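Local coordinates for ABC-type transport system, molybdenum-specific extracellular solute-binding protein (Clostridium difficile, PDB 4KD5) that probably binds molybdate or tungstate outside the cell as the solute-binding component of an ABC transporter, at residues Val77-Lys82 with Ala207-Glu212. Sequence-based numbering, arbitrary orientation.
Sequences VSDTMK and AAKKFE. With FMT (formic acid), chain F.
Thr80, in the loop between helix 65-72 and strand 82-94, faces one side of helix 205-215, its CA 7.2 Å from that of Lys209, and Lys209 and Glu212 reach across from successive turns. Lys209 runs out extended, its side chain roughly perpendicular to that of Thr80, laying CE 3.8 Å from Thr80 CG2. The same CE also meets Val77 CG1, and beyond it Lys209 NZ ends 3.7 Å from Asp79 OD1 in a long salt bridge. Glu212 leaves the helix with CG trans to its own N (chi1 -176°), which carries the extended chain towards Thr80: OE1 lies 2.7 Å from Thr80 O, while OE2 sits 3.4 Å from Thr80 CB. Lys82 bends at chi2 (111°), bringing CD to 3.6 Å from Glu212 OE1 and returning NZ to Asp79 O, a 2.9 Å hydrogen bond in the carbonyl plane. Val77 O accepts from Thr80 N and, at 2.6 Å, from Thr80 OG1, fastening backbone and hydroxyl to one carbonyl. Strand 193-198 backs both sides: Val198 N donates to Thr80 OG1, and Glu212 rests on Val196 and Val198. The contact thus joins loop and helix within a periplasmic-binding-protein-type fold, away from the predicted molybdate site. Two oxygens as close as Glu212 OE1 and Thr80 O imply that the buried acid probably carries a proton, although the nearby Lys82 ammonium would oppose that; Lys209 with exposed Asp79 is a looser electrostatic link.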
loop_
_atom_site.group_PDB
_atom_site.type_symbol
_atom_site.label_atom_id
_atom_site.label_comp_id
_atom_site.label_asym_id
_atom_site.label_seq_id
_atom_site.Cartn_x
_atom_site.Cartn_y
_atom_site.Cartn_z
ATOM N N VAL A 77 10.429 -10.068 2.370
ATOM C CA VAL A 77 9.393 -9.616 3.288
ATOM C C VAL A 77 8.711 -10.893 3.784
ATOM O O VAL A 77 7.841 -11.441 3.103
ATOM C CB VAL A 77 8.378 -8.690 2.586
ATOM C CG1 VAL A 77 7.401 -8.105 3.592
ATOM C CG2 VAL A 77 9.098 -7.565 1.861
ATOM N N SER A 78 9.129 -11.363 4.960
ATOM C CA SER A 78 8.775 -12.691 5.472
ATOM C C SER A 78 7.283 -13.037 5.479
ATOM O O SER A 78 6.896 -14.143 5.095
ATOM C CB SER A 78 9.354 -12.892 6.876
ATOM O OG SER A 78 10.764 -12.859 6.863
ATOM N N ASP A 79 6.452 -12.101 5.923
ATOM C CA ASP A 79 5.019 -12.351 6.037
ATOM C C ASP A 79 4.307 -12.467 4.685
ATOM O O ASP A 79 3.122 -12.788 4.633
ATOM C CB ASP A 79 4.346 -11.289 6.911
ATOM C CG ASP A 79 5.012 -9.933 6.803
ATOM O OD1 ASP A 79 4.290 -8.926 6.629
ATOM O OD2 ASP A 79 6.256 -9.871 6.905
ATOM N N THR A 80 5.032 -12.218 3.597
ATOM C CA THR A 80 4.476 -12.386 2.256
ATOM C C THR A 80 4.816 -13.751 1.674
ATOM O O THR A 80 4.424 -14.060 0.552
ATOM C CB THR A 80 4.952 -11.294 1.279
ATOM O OG1 THR A 80 6.350 -11.459 1.014
ATOM C CG2 THR A 80 4.699 -9.919 1.860
HETATM N N MSE A 81 5.559 -14.559 2.426
HETATM C CA MSE A 81 5.916 -15.894 1.952
HETATM C C MSE A 81 4.688 -16.799 1.935
HETATM O O MSE A 81 4.083 -17.067 2.979
HETATM C CB MSE A 81 7.022 -16.514 2.810
HETATM C CG MSE A 81 8.344 -15.767 2.719
HETATM SE SE MSE A 81 9.663 -16.309 4.045
HETATM C CE MSE A 81 10.198 -18.000 3.259
ATOM N N LYS A 82 4.322 -17.262 0.742
ATOM C CA LYS A 82 3.153 -18.119 0.561
ATOM C C LYS A 82 3.376 -19.146 -0.534
ATOM O O LYS A 82 4.248 -18.976 -1.390
ATOM C CB LYS A 82 1.918 -17.279 0.211
ATOM C CG LYS A 82 1.074 -16.869 1.400
ATOM C CD LYS A 82 1.154 -15.374 1.652
ATOM C CE LYS A 82 0.682 -15.047 3.062
ATOM N NZ LYS A 82 0.643 -13.580 3.316
ATOM N N ALA A 207 2.760 -2.252 -3.676
ATOM C CA ALA A 207 2.321 -2.606 -5.024
ATOM C C ALA A 207 2.594 -4.085 -5.313
ATOM O O ALA A 207 1.836 -4.739 -6.033
ATOM C CB ALA A 207 3.003 -1.732 -6.049
ATOM N N ALA A 208 3.678 -4.606 -4.747
ATOM C CA ALA A 208 4.035 -6.011 -4.914
ATOM C C ALA A 208 3.106 -6.922 -4.110
ATOM O O ALA A 208 2.689 -7.976 -4.596
ATOM C CB ALA A 208 5.478 -6.237 -4.516
ATOM N N LYS A 209 2.806 -6.525 -2.874
ATOM C CA LYS A 209 1.878 -7.273 -2.034
ATOM C C LYS A 209 0.500 -7.362 -2.678
ATOM O O LYS A 209 -0.172 -8.387 -2.600
ATOM C CB LYS A 209 1.756 -6.623 -0.651
ATOM C CG LYS A 209 3.006 -6.674 0.210
ATOM C CD LYS A 209 2.658 -6.401 1.681
ATOM C CE LYS A 209 3.911 -6.262 2.544
ATOM N NZ LYS A 209 3.638 -6.357 4.011
ATOM N N LYS A 210 0.080 -6.270 -3.306
ATOM C CA LYS A 210 -1.223 -6.220 -3.961
ATOM C C LYS A 210 -1.270 -7.110 -5.199
ATOM O O LYS A 210 -2.285 -7.739 -5.477
ATOM C CB LYS A 210 -1.597 -4.781 -4.328
ATOM C CG LYS A 210 -2.525 -4.089 -3.336
ATOM C CD LYS A 210 -1.925 -4.003 -1.941
ATOM C CE LYS A 210 -2.864 -3.286 -0.976
ATOM N NZ LYS A 210 -4.187 -3.967 -0.848
ATOM N N PHE A 211 -0.171 -7.161 -5.946
ATOM C CA PHE A 211 -0.108 -8.049 -7.099
ATOM C C PHE A 211 -0.015 -9.504 -6.665
ATOM O O PHE A 211 -0.519 -10.392 -7.347
ATOM C CB PHE A 211 1.058 -7.707 -8.028
ATOM C CG PHE A 211 1.239 -8.695 -9.148
ATOM C CD1 PHE A 211 0.250 -8.861 -10.110
ATOM C CD2 PHE A 211 2.388 -9.464 -9.235
ATOM C CE1 PHE A 211 0.411 -9.776 -11.141
ATOM C CE2 PHE A 211 2.554 -10.379 -10.265
ATOM C CZ PHE A 211 1.565 -10.534 -11.217
ATOM N N GLU A 212 0.637 -9.748 -5.535
ATOM C CA GLU A 212 0.730 -11.103 -5.000
ATOM C C GLU A 212 -0.652 -11.608 -4.594
ATOM O O GLU A 212 -0.977 -12.780 -4.792
ATOM C CB GLU A 212 1.688 -11.168 -3.805
ATOM C CG GLU A 212 1.887 -12.581 -3.267
ATOM C CD GLU A 212 2.710 -12.634 -1.993
ATOM O OE1 GLU A 212 2.395 -13.481 -1.134
ATOM O OE2 GLU A 212 3.671 -11.849 -1.853
HETATM C C FMT F . 3.567 1.297 -3.856
HETATM O O1 FMT F . 4.492 0.660 -3.352
HETATM O O2 FMT F . 2.384 1.159 -3.542
#